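Side-chain contacts in organophosphorus hydrolase (Pseudomonas pseudoalcaligenes, PDB 4LE6), which probably hydrolyses phosphotriesters such as aryl dialkyl phosphates at a two-zinc centre held in a metallo-beta-lactamase fold: residues 247-250 with 255-258; 100-105 with 155-160; 288-293 with 310-315. One frame throughout, in Å; residues are numbered along the deposited sequence.

Contact 1 of 3, residues 247-250 with 255-258; sequences DILL and QFAK. With ZN (zinc ion), chain J; ZN (zinc ion), chain K.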
ATOM      1  N   ASP A 247      -4.252 -19.139   1.207  1.00 19.50           N
ATOM      2  CA  ASP A 247      -2.914 -19.372   0.699  1.00 21.13           C
ATOM      3  C   ASP A 247      -2.892 -19.870  -0.759  1.00 24.20           C
ATOM      4  O   ASP A 247      -2.066 -20.715  -1.125  1.00 22.85           O
ATOM      5  CB  ASP A 247      -2.201 -20.360   1.627  1.00 20.82           C
ATOM      6  CG  ASP A 247      -1.744 -19.712   2.926  1.00 22.96           C
ATOM      7  OD1 ASP A 247      -2.225 -18.603   3.237  1.00 20.02           O
ATOM      8  OD2 ASP A 247      -0.912 -20.319   3.636  1.00 20.55           O
ATOM      9  N   ILE A 248      -3.782 -19.327  -1.586  1.00 23.90           N
ATOM     10  CA  ILE A 248      -3.758 -19.557  -3.040  1.00 25.24           C
ATOM     11  C   ILE A 248      -2.375 -19.298  -3.613  1.00 26.17           C
ATOM     12  O   ILE A 248      -1.920 -19.982  -4.525  1.00 26.42           O
ATOM     13  CB  ILE A 248      -4.752 -18.609  -3.759  1.00 26.70           C
ATOM     14  CG1 ILE A 248      -6.180 -18.932  -3.334  1.00 28.59           C
ATOM     15  CG2 ILE A 248      -4.593 -18.677  -5.296  1.00 27.34           C
ATOM     16  CD1 ILE A 248      -6.569 -20.419  -3.491  1.00 30.79           C
ATOM     17  N   LEU A 249      -1.691 -18.302  -3.079  1.00 24.98           N
ATOM     18  CA  LEU A 249      -0.301 -18.143  -3.432  1.00 28.22           C
ATOM     19  C   LEU A 249       0.428 -17.449  -2.315  1.00 25.24           C
ATOM     20  O   LEU A 249      -0.169 -16.799  -1.459  1.00 24.26           O
ATOM     21  CB  LEU A 249      -0.114 -17.436  -4.775  1.00 32.36           C
ATOM     22  CG  LEU A 249      -0.625 -16.014  -4.975  1.00 31.63           C
ATOM     23  CD1 LEU A 249       0.452 -14.987  -4.613  1.00 27.53           C
ATOM     24  CD2 LEU A 249      -1.057 -15.852  -6.421  1.00 29.88           C
ATOM     25  N   LEU A 250       1.727 -17.656  -2.332  1.00 23.08           N
ATOM     26  CA  LEU A 250       2.610 -17.275  -1.259  1.00 29.86           C
ATOM     27  C   LEU A 250       3.547 -16.139  -1.648  1.00 29.31           C
ATOM     28  O   LEU A 250       4.071 -15.462  -0.776  1.00 27.96           O
ATOM     29  CB  LEU A 250       3.455 -18.483  -0.891  1.00 38.16           C
ATOM     30  CG  LEU A 250       3.639 -18.715   0.602  1.00 52.75           C
ATOM     31  CD1 LEU A 250       2.610 -19.727   1.104  1.00 53.28           C
ATOM     32  CD2 LEU A 250       5.058 -19.176   0.826  1.00 64.60           C
ATOM     33  N   GLN A 255       4.212 -15.851  -8.465  1.00 24.81           N
ATOM     34  CA  GLN A 255       3.138 -16.800  -8.740  1.00 28.62           C
ATOM     35  C   GLN A 255       1.918 -16.207  -9.449  1.00 28.19           C
ATOM     36  O   GLN A 255       1.041 -16.948  -9.874  1.00 25.65           O
ATOM     37  CB  GLN A 255       2.700 -17.487  -7.443  1.00 28.77           C
ATOM     38  CG  GLN A 255       3.778 -18.392  -6.832  1.00 27.84           C
ATOM     39  CD  GLN A 255       3.317 -19.046  -5.543  1.00 27.48           C
ATOM     40  OE1 GLN A 255       3.165 -18.378  -4.527  1.00 27.16           O
ATOM     41  NE2 GLN A 255       3.067 -20.344  -5.585  1.00 26.37           N
ATOM     42  N   PHE A 256       1.837 -14.884  -9.553  1.00 25.79           N
ATOM     43  CA  PHE A 256       0.889 -14.284 -10.483  1.00 25.47           C
ATOM     44  C   PHE A 256       1.444 -14.454 -11.886  1.00 27.50           C
ATOM     45  O   PHE A 256       0.773 -15.014 -12.765  1.00 26.83           O
ATOM     46  CB  PHE A 256       0.648 -12.815 -10.160  1.00 24.50           C
ATOM     47  CG  PHE A 256      -0.285 -12.599  -8.992  1.00 22.81           C
ATOM     48  CD1 PHE A 256      -1.653 -12.698  -9.159  1.00 21.49           C
ATOM     49  CD2 PHE A 256       0.208 -12.277  -7.737  1.00 21.01           C
ATOM     50  CE1 PHE A 256      -2.522 -12.482  -8.083  1.00 21.39           C
ATOM     51  CE2 PHE A 256      -0.652 -12.064  -6.664  1.00 22.87           C
ATOM     52  CZ  PHE A 256      -2.016 -12.170  -6.836  1.00 21.53           C
ATOM     53  N   ALA A 257       2.686 -14.019 -12.096  1.00 26.27           N
ATOM     54  CA  ALA A 257       3.305 -14.160 -13.417  1.00 26.49           C
ATOM     55  C   ALA A 257       3.460 -15.633 -13.827  1.00 27.74           C
ATOM     56  O   ALA A 257       3.283 -15.983 -14.996  1.00 27.96           O
ATOM     57  CB  ALA A 257       4.647 -13.461 -13.450  1.00 27.76           C
ATOM     58  N   LYS A 258       3.798 -16.492 -12.866  1.00 27.30           N
ATOM     59  CA  LYS A 258       4.031 -17.913 -13.143  1.00 28.74           C
ATOM     60  C   LYS A 258       3.321 -18.797 -12.110  1.00 27.66           C
ATOM     61  O   LYS A 258       3.946 -19.318 -11.180  1.00 26.91           O
ATOM     62  CB  LYS A 258       5.534 -18.183 -13.186  1.00 32.83           C
ATOM     63  CG  LYS A 258       6.223 -17.329 -14.251  1.00 38.37           C
ATOM     64  CD  LYS A 258       7.567 -17.892 -14.689  1.00 47.65           C
ATOM     65  CE  LYS A 258       8.205 -17.011 -15.771  1.00 58.10           C
ATOM     66  NZ  LYS A 258       9.631 -17.362 -16.039  1.00 66.81           N
TER
HETATM   67 ZN    ZN J 405      -0.677 -22.294   4.670  1.00 24.94          ZN
HETATM   68 ZN    ZN K 406      -0.201 -19.257   5.351  1.00 20.50          ZN
HETATM   69  O   HOH W   1       0.466 -20.895   5.805  1.00 14.52           O
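L249 and F256 form the close-packed part of this contact, their side chains crossing at about a right angle. Methyl CD2 of L249 sits over the centre of the phenyl ring of F256, 3.8 Å from its centroid and 10° off the normal, as a CH-pi contact. The second methyl, CD1, lies against ring atom CE2 of F256 at 3.7 Å. R276, L280 and L295 close in around this pair. Beside it, the extended chain of Q255 brings OE1 of its amide to 3.4 Å from CB of L249, and the same OE1 accepts the backbone N-H of L250 at 2.7 Å, the donor tilted 20° from the carbonyl plane. OE1 also takes N251 N, while NE2 is given to V261 O, so both ends of the amide are used and its flip is fixed. The partly exposed side is looser: L250 brings only CB near OE1 of Q255, at 3.6 Å, and its branched end turns off toward the zinc ligands H226 and H294. At the start of the same loop, OD2 of D247 bridges the zinc ions of chains J (2.2 Å) and K (2.1 Å), and a water also spans them, the pattern of a dinuclear metallo-beta-lactamase superfamily centre.

Contact 2 of 3, residues 100-105 with 155-160; sequences LVLIDT and PAYPNA
Y157 lays one face of its phenol ring against L102, and these two residues have the most surface buried here. The two side chains cross at about a right angle, and a single methyl of L102, CD2, does the touching. It stands 3.7 Å from the centroid of the Y157 ring, 23° off the normal, shifted from the ring centre toward the rim at the hydroxyl end. CD2 of L102 is therefore closest to CZ of Y157, at 3.4 Å, a snug approach for a methyl over an aromatic carbon. The CB of L102 already points toward Y157, and CG set anti to the backbone N (chi1 176°) extends the branch to the ring. T105 contributes less: its CG2 comes to 4.3 Å from CE2 of Y157, obliquely to the ring. Its OG1 is engaged elsewhere, with the backbone O of H144, a zinc ligand whose ND1 is hydrogen-bonded to D104 OD2. The polar link between the segments is water 2, which lies in the plane of the Y157 ring at its edge, 2.6 Å from OH of Y157, and donates to T105 O at 3.0 Å. Y157 also opens a type I turn, closed by A160 N bonding to Y157 O, that leads into strand 161-163. The Y157 side chain is packed between helix 118-124, touching V118, Q119 and L122, and V135 of strand 134-136. That strand pairs with strand 100-103 through the backbone of L102, and L93 of strand 85-95 packs against L102 as well.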
ATOM      1  N   LEU A 100     -20.075 -10.031  12.817  1.00 21.46           N
ATOM      2  CA  LEU A 100     -18.680  -9.616  12.782  1.00 21.66           C
ATOM      3  C   LEU A 100     -17.859 -10.885  12.613  1.00 23.24           C
ATOM      4  O   LEU A 100     -17.847 -11.757  13.488  1.00 23.95           O
ATOM      5  CB  LEU A 100     -18.275  -8.852  14.041  1.00 22.52           C
ATOM      6  CG  LEU A 100     -16.856  -8.271  14.006  1.00 24.35           C
ATOM      7  CD1 LEU A 100     -16.703  -7.156  12.953  1.00 24.95           C
ATOM      8  CD2 LEU A 100     -16.480  -7.750  15.369  1.00 23.27           C
ATOM      9  N   VAL A 101     -17.195 -10.990  11.468  1.00 21.79           N
ATOM     10  CA  VAL A 101     -16.566 -12.232  11.053  1.00 21.74           C
ATOM     11  C   VAL A 101     -15.076 -12.040  10.873  1.00 21.24           C
ATOM     12  O   VAL A 101     -14.638 -11.166  10.127  1.00 24.16           O
ATOM     13  CB  VAL A 101     -17.157 -12.732   9.701  1.00 23.13           C
ATOM     14  CG1 VAL A 101     -16.527 -14.062   9.298  1.00 22.28           C
ATOM     15  CG2 VAL A 101     -18.662 -12.874   9.796  1.00 25.26           C
ATOM     16  N   LEU A 102     -14.291 -12.886  11.524  1.00 18.43           N
ATOM     17  CA  LEU A 102     -12.849 -12.836  11.362  1.00 20.01           C
ATOM     18  C   LEU A 102     -12.402 -14.034  10.512  1.00 21.85           C
ATOM     19  O   LEU A 102     -12.759 -15.168  10.820  1.00 24.65           O
ATOM     20  CB  LEU A 102     -12.185 -12.852  12.743  1.00 20.09           C
ATOM     21  CG  LEU A 102     -10.661 -12.902  12.742  1.00 20.73           C
ATOM     22  CD1 LEU A 102     -10.088 -11.657  12.065  1.00 20.56           C
ATOM     23  CD2 LEU A 102     -10.140 -13.050  14.174  1.00 22.64           C
ATOM     24  N   ILE A 103     -11.645 -13.789   9.445  1.00 21.76           N
ATOM     25  CA  ILE A 103     -11.079 -14.858   8.629  1.00 23.14           C
ATOM     26  C   ILE A 103      -9.573 -14.945   8.895  1.00 21.24           C
ATOM     27  O   ILE A 103      -8.833 -13.988   8.615  1.00 21.17           O
ATOM     28  CB  ILE A 103     -11.314 -14.620   7.127  1.00 26.91           C
ATOM     29  CG1 ILE A 103     -12.798 -14.357   6.847  1.00 27.50           C
ATOM     30  CG2 ILE A 103     -10.861 -15.822   6.326  1.00 27.02           C
ATOM     31  CD1 ILE A 103     -13.205 -12.895   6.879  1.00 26.43           C
ATOM     32  N   ASP A 104      -9.165 -16.102   9.422  1.00 19.96           N
ATOM     33  CA  ASP A 104      -7.817 -16.405   9.894  1.00 16.87           C
ATOM     34  C   ASP A 104      -7.440 -15.526  11.074  1.00 17.90           C
ATOM     35  O   ASP A 104      -8.131 -14.555  11.363  1.00 17.22           O
ATOM     36  CB  ASP A 104      -6.808 -16.367   8.756  1.00 17.79           C
ATOM     37  CG  ASP A 104      -7.014 -17.511   7.779  1.00 22.37           C
ATOM     38  OD1 ASP A 104      -7.705 -18.481   8.166  1.00 20.37           O
ATOM     39  OD2 ASP A 104      -6.480 -17.464   6.646  1.00 22.68           O
ATOM     40  N   THR A 105      -6.383 -15.902  11.784  1.00 20.16           N
ATOM     41  CA  THR A 105      -6.092 -15.298  13.077  1.00 20.30           C
ATOM     42  C   THR A 105      -4.623 -15.036  13.302  1.00 19.99           C
ATOM     43  O   THR A 105      -4.212 -14.660  14.406  1.00 24.00           O
ATOM     44  CB  THR A 105      -6.571 -16.196  14.239  1.00 23.54           C
ATOM     45  OG1 THR A 105      -5.766 -17.385  14.311  1.00 24.47           O
ATOM     46  CG2 THR A 105      -8.012 -16.557  14.058  1.00 24.16           C
ATOM     47  N   PRO A 155      -9.077 -18.439  25.184  1.00 26.49           N
ATOM     48  CA  PRO A 155      -9.501 -18.260  23.787  1.00 24.73           C
ATOM     49  C   PRO A 155      -9.335 -16.809  23.331  1.00 23.93           C
ATOM     50  O   PRO A 155      -9.758 -15.901  24.033  1.00 24.63           O
ATOM     51  CB  PRO A 155     -10.989 -18.626  23.818  1.00 31.47           C
ATOM     52  CG  PRO A 155     -11.217 -19.339  25.130  1.00 37.89           C
ATOM     53  CD  PRO A 155     -10.207 -18.782  26.070  1.00 34.16           C
ATOM     54  N   ALA A 156      -8.712 -16.577  22.182  1.00 23.12           N
ATOM     55  CA  ALA A 156      -8.555 -15.220  21.701  1.00 24.32           C
ATOM     56  C   ALA A 156      -9.921 -14.597  21.381  1.00 25.37           C
ATOM     57  O   ALA A 156     -10.146 -13.416  21.656  1.00 24.43           O
ATOM     58  CB  ALA A 156      -7.655 -15.191  20.485  1.00 24.69           C
ATOM     59  N   TYR A 157     -10.825 -15.408  20.822  1.00 25.25           N
ATOM     60  CA  TYR A 157     -12.164 -14.969  20.400  1.00 25.83           C
ATOM     61  C   TYR A 157     -13.228 -15.816  21.114  1.00 23.20           C
ATOM     62  O   TYR A 157     -13.847 -16.708  20.533  1.00 25.45           O
ATOM     63  CB  TYR A 157     -12.261 -15.019  18.873  1.00 26.50           C
ATOM     64  CG  TYR A 157     -11.146 -14.189  18.292  1.00 21.51           C
ATOM     65  CD1 TYR A 157     -11.221 -12.794  18.302  1.00 18.87           C
ATOM     66  CD2 TYR A 157      -9.984 -14.771  17.824  1.00 20.72           C
ATOM     67  CE1 TYR A 157     -10.197 -12.024  17.841  1.00 18.06           C
ATOM     68  CE2 TYR A 157      -8.929 -13.981  17.344  1.00 17.36           C
ATOM     69  CZ  TYR A 157      -9.046 -12.615  17.355  1.00 19.30           C
ATOM     70  OH  TYR A 157      -8.027 -11.796  16.881  1.00 20.44           O
ATOM     71  N   PRO A 158     -13.428 -15.532  22.401  1.00 21.69           N
ATOM     72  CA  PRO A 158     -14.184 -16.429  23.290  1.00 22.42           C
ATOM     73  C   PRO A 158     -15.677 -16.546  22.984  1.00 23.96           C
ATOM     74  O   PRO A 158     -16.333 -17.443  23.522  1.00 25.60           O
ATOM     75  CB  PRO A 158     -13.994 -15.783  24.667  1.00 22.25           C
ATOM     76  CG  PRO A 158     -13.783 -14.336  24.380  1.00 20.84           C
ATOM     77  CD  PRO A 158     -12.916 -14.356  23.125  1.00 22.68           C
ATOM     78  N   ASN A 159     -16.222 -15.636  22.184  1.00 23.19           N
ATOM     79  CA  ASN A 159     -17.642 -15.673  21.869  1.00 24.21           C
ATOM     80  C   ASN A 159     -17.917 -16.117  20.438  1.00 24.09           C
ATOM     81  O   ASN A 159     -19.063 -16.067  19.979  1.00 21.98           O
ATOM     82  CB  ASN A 159     -18.252 -14.303  22.132  1.00 23.79           C
ATOM     83  CG  ASN A 159     -18.055 -13.864  23.566  1.00 27.23           C
ATOM     84  OD1 ASN A 159     -18.135 -14.674  24.493  1.00 26.94           O
ATOM     85  ND2 ASN A 159     -17.784 -12.589  23.759  1.00 27.55           N
ATOM     86  N   ALA A 160     -16.869 -16.566  19.749  1.00 24.76           N
ATOM     87  CA  ALA A 160     -16.974 -16.868  18.338  1.00 24.47           C
ATOM     88  C   ALA A 160     -17.287 -18.321  18.073  1.00 24.18           C
ATOM     89  O   ALA A 160     -16.823 -19.230  18.770  1.00 23.23           O
ATOM     90  CB  ALA A 160     -15.695 -16.475  17.602  1.00 23.44           C
TER
HETATM   91  O   HOH W   2      -5.830 -13.102  16.424  1.00 20.82           O

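Contact 3 of 3, residues 288-293 with 310-315; sequences LWVAGA and YAWVPV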
ATOM      1  N   LEU A 288     -13.264  -9.623  -9.225  1.00 28.87           N
ATOM      2  CA  LEU A 288     -13.660  -9.533  -7.825  1.00 33.25           C
ATOM      3  C   LEU A 288     -12.499  -9.005  -7.018  1.00 26.52           C
ATOM      4  O   LEU A 288     -11.353  -9.036  -7.467  1.00 22.30           O
ATOM      5  CB  LEU A 288     -14.152 -10.871  -7.286  1.00 42.88           C
ATOM      6  CG  LEU A 288     -13.340 -12.115  -7.624  1.00 47.09           C
ATOM      7  CD1 LEU A 288     -12.052 -12.159  -6.820  1.00 55.38           C
ATOM      8  CD2 LEU A 288     -14.184 -13.349  -7.378  1.00 40.32           C
ATOM      9  N   TRP A 289     -12.800  -8.470  -5.845  1.00 21.75           N
ATOM     10  CA  TRP A 289     -11.752  -8.069  -4.927  1.00 21.35           C
ATOM     11  C   TRP A 289     -11.173  -9.345  -4.314  1.00 24.20           C
ATOM     12  O   TRP A 289     -11.890 -10.320  -4.079  1.00 27.18           O
ATOM     13  CB  TRP A 289     -12.304  -7.193  -3.805  1.00 20.14           C
ATOM     14  CG  TRP A 289     -12.703  -5.808  -4.190  1.00 26.96           C
ATOM     15  CD1 TRP A 289     -13.957  -5.370  -4.490  1.00 28.32           C
ATOM     16  CD2 TRP A 289     -11.844  -4.660  -4.278  1.00 30.48           C
ATOM     17  NE1 TRP A 289     -13.935  -4.022  -4.762  1.00 28.85           N
ATOM     18  CE2 TRP A 289     -12.651  -3.564  -4.646  1.00 29.63           C
ATOM     19  CE3 TRP A 289     -10.477  -4.456  -4.080  1.00 31.84           C
ATOM     20  CZ2 TRP A 289     -12.132  -2.276  -4.823  1.00 29.23           C
ATOM     21  CZ3 TRP A 289      -9.961  -3.186  -4.261  1.00 32.57           C
ATOM     22  CH2 TRP A 289     -10.787  -2.111  -4.628  1.00 30.37           C
ATOM     23  N   VAL A 290      -9.886  -9.313  -4.011  1.00 22.48           N
ATOM     24  CA  VAL A 290      -9.209 -10.433  -3.385  1.00 20.13           C
ATOM     25  C   VAL A 290      -8.577  -9.952  -2.080  1.00 20.57           C
ATOM     26  O   VAL A 290      -8.069  -8.830  -2.011  1.00 20.63           O
ATOM     27  CB  VAL A 290      -8.156 -10.999  -4.341  1.00 18.54           C
ATOM     28  CG1 VAL A 290      -7.197 -11.918  -3.621  1.00 20.42           C
ATOM     29  CG2 VAL A 290      -8.850 -11.734  -5.502  1.00 23.63           C
ATOM     30  N   ALA A 291      -8.647 -10.795  -1.053  1.00 22.10           N
ATOM     31  CA  ALA A 291      -7.955 -10.568   0.219  1.00 21.11           C
ATOM     32  C   ALA A 291      -7.049 -11.777   0.479  1.00 20.33           C
ATOM     33  O   ALA A 291      -7.554 -12.888   0.712  1.00 20.20           O
ATOM     34  CB  ALA A 291      -8.967 -10.401   1.345  1.00 21.62           C
ATOM     35  N   GLY A 292      -5.731 -11.568   0.416  1.00 23.25           N
ATOM     36  CA  GLY A 292      -4.779 -12.668   0.385  1.00 18.19           C
ATOM     37  C   GLY A 292      -3.842 -12.695   1.571  1.00 17.83           C
ATOM     38  O   GLY A 292      -3.068 -11.756   1.817  1.00 18.81           O
ATOM     39  N   ALA A 293      -3.858 -13.818   2.271  1.00 17.74           N
ATOM     40  CA  ALA A 293      -3.144 -13.960   3.529  1.00 18.64           C
ATOM     41  C   ALA A 293      -1.665 -13.636   3.429  1.00 20.66           C
ATOM     42  O   ALA A 293      -1.048 -13.202   4.415  1.00 17.87           O
ATOM     43  CB  ALA A 293      -3.324 -15.364   4.063  1.00 21.20           C
ATOM     44  N   TYR A 310      -0.668 -13.671 -14.802  1.00 25.92           N
ATOM     45  CA  TYR A 310      -1.542 -12.668 -14.206  1.00 25.30           C
ATOM     46  C   TYR A 310      -0.724 -11.567 -13.552  1.00 25.66           C
ATOM     47  O   TYR A 310       0.497 -11.666 -13.474  1.00 25.55           O
ATOM     48  CB  TYR A 310      -2.462 -13.319 -13.154  1.00 24.23           C
ATOM     49  CG  TYR A 310      -3.370 -14.375 -13.755  1.00 24.89           C
ATOM     50  CD1 TYR A 310      -2.928 -15.682 -13.925  1.00 25.50           C
ATOM     51  CD2 TYR A 310      -4.650 -14.058 -14.183  1.00 25.05           C
ATOM     52  CE1 TYR A 310      -3.751 -16.655 -14.506  1.00 26.38           C
ATOM     53  CE2 TYR A 310      -5.477 -15.029 -14.770  1.00 25.87           C
ATOM     54  CZ  TYR A 310      -5.011 -16.316 -14.931  1.00 26.39           C
ATOM     55  OH  TYR A 310      -5.807 -17.280 -15.499  1.00 29.97           O
ATOM     56  N   ALA A 311      -1.407 -10.524 -13.091  1.00 25.06           N
ATOM     57  CA  ALA A 311      -0.780  -9.454 -12.328  1.00 25.63           C
ATOM     58  C   ALA A 311      -1.686  -9.099 -11.155  1.00 24.00           C
ATOM     59  O   ALA A 311      -2.910  -9.210 -11.255  1.00 26.59           O
ATOM     60  CB  ALA A 311      -0.535  -8.235 -13.199  1.00 30.44           C
ATOM     61  N   TRP A 312      -1.072  -8.687 -10.051  1.00 22.65           N
ATOM     62  CA  TRP A 312      -1.775  -8.241  -8.848  1.00 23.75           C
ATOM     63  C   TRP A 312      -1.834  -6.722  -8.873  1.00 22.69           C
ATOM     64  O   TRP A 312      -0.826  -6.083  -9.150  1.00 25.50           O
ATOM     65  CB  TRP A 312      -0.982  -8.689  -7.629  1.00 24.37           C
ATOM     66  CG  TRP A 312      -1.482  -8.195  -6.308  1.00 22.67           C
ATOM     67  CD1 TRP A 312      -0.790  -7.447  -5.394  1.00 23.41           C
ATOM     68  CD2 TRP A 312      -2.767  -8.457  -5.720  1.00 18.61           C
ATOM     69  NE1 TRP A 312      -1.583  -7.209  -4.283  1.00 21.62           N
ATOM     70  CE2 TRP A 312      -2.795  -7.818  -4.464  1.00 18.87           C
ATOM     71  CE3 TRP A 312      -3.900  -9.160  -6.139  1.00 20.08           C
ATOM     72  CZ2 TRP A 312      -3.910  -7.863  -3.626  1.00 18.43           C
ATOM     73  CZ3 TRP A 312      -5.014  -9.198  -5.297  1.00 22.64           C
ATOM     74  CH2 TRP A 312      -5.002  -8.558  -4.064  1.00 21.87           C
ATOM     75  N   VAL A 313      -3.011  -6.159  -8.621  1.00 22.02           N
ATOM     76  CA  VAL A 313      -3.189  -4.718  -8.576  1.00 21.57           C
ATOM     77  C   VAL A 313      -3.703  -4.354  -7.194  1.00 23.00           C
ATOM     78  O   VAL A 313      -4.875  -4.587  -6.879  1.00 23.55           O
ATOM     79  CB  VAL A 313      -4.157  -4.214  -9.659  1.00 23.05           C
ATOM     80  CG1 VAL A 313      -4.285  -2.685  -9.585  1.00 23.11           C
ATOM     81  CG2 VAL A 313      -3.653  -4.619 -11.035  1.00 25.84           C
ATOM     82  N   PRO A 314      -2.814  -3.815  -6.341  1.00 23.58           N
ATOM     83  CA  PRO A 314      -3.244  -3.509  -4.973  1.00 23.08           C
ATOM     84  C   PRO A 314      -4.158  -2.298  -4.935  1.00 23.42           C
ATOM     85  O   PRO A 314      -4.030  -1.393  -5.759  1.00 19.61           O
ATOM     86  CB  PRO A 314      -1.934  -3.203  -4.250  1.00 21.00           C
ATOM     87  CG  PRO A 314      -0.983  -2.741  -5.348  1.00 23.25           C
ATOM     88  CD  PRO A 314      -1.410  -3.444  -6.595  1.00 25.19           C
ATOM     89  N   VAL A 315      -5.079  -2.289  -3.984  1.00 20.13           N
ATOM     90  CA  VAL A 315      -5.952  -1.151  -3.797  1.00 22.11           C
ATOM     91  C   VAL A 315      -5.118   0.085  -3.483  1.00 22.94           C
ATOM     92  O   VAL A 315      -4.034   0.002  -2.880  1.00 20.84           O
ATOM     93  CB  VAL A 315      -6.952  -1.416  -2.655  1.00 21.05           C
ATOM     94  CG1 VAL A 315      -6.227  -1.505  -1.342  1.00 20.11           C
ATOM     95  CG2 VAL A 315      -8.032  -0.355  -2.619  1.00 26.12           C
TER
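The carbonyl oxygen of V290 faces the rim of the W312 indole, lying in the ring plane 3.7 Å from CH2 of W312. This is a long, weakly polar approach to a ring C-H, and the backbone of V290 has its regular strand pairing with G301. Further along the same strand, G292 O is gripped by N90 ND2 and, weakly, by Y92 OH. The valine side chain adds the apolar part: CB of V290 is 3.7 Å from CZ3 of W312, and CG1 of V290 lies 3.9 Å from that same carbon. The six-membered end of the indole is thus met by both backbone and side chain of one residue. W312 presents this end because its CG is swung to the far side from the backbone N (chi1 174°), which carries the ring across toward strand 289-292. W289 leaves its strand on the opposite side from V290 and makes a separate apolar contact. The W289 and V315 side chains cross at about a right angle, and CG2 of V315 comes obliquely to the indole ring, 3.8 Å from both CZ3 and CH2 of W289. H302 meets the W289 ring with planes about 45° apart, and F256 meets the W312 ring at about 25°. Strand 300-305 runs between the two segments in the sheet, so these side chains reach past that strand, from opposite faces of strand 289-292. The contact joins strand 289-292 with strand 310-314 and V315 just after it, in one of the two main sheets of the alpha-beta/beta-alpha sandwich of the metallo-beta-lactamase fold.

In the fold
From the N terminus, contact 2 comes first. It closes a long excursion from strand 100-103 through helix 118-124, strand 134-136 and the zinc ligands H139, H141, D143 and H144 to strand 161-163 of the same sheet. Contact 1 closes a short turn around helix 252-255, after strand 240-246 of the other sheet. Contact 3 spans the antiparallel meander of strands 289-292, 300-305 and 310-314. The three follow in series, with no nesting or crossing. Contacts 1 and 3 touch: F256 O probably accepts a hydrogen bond from Y310 N, at 2.8 Å, and A293 packs on D247. Contact 2 lies on the opposite side of the chain's centre from both, about 27 Å from contact 1 between centres.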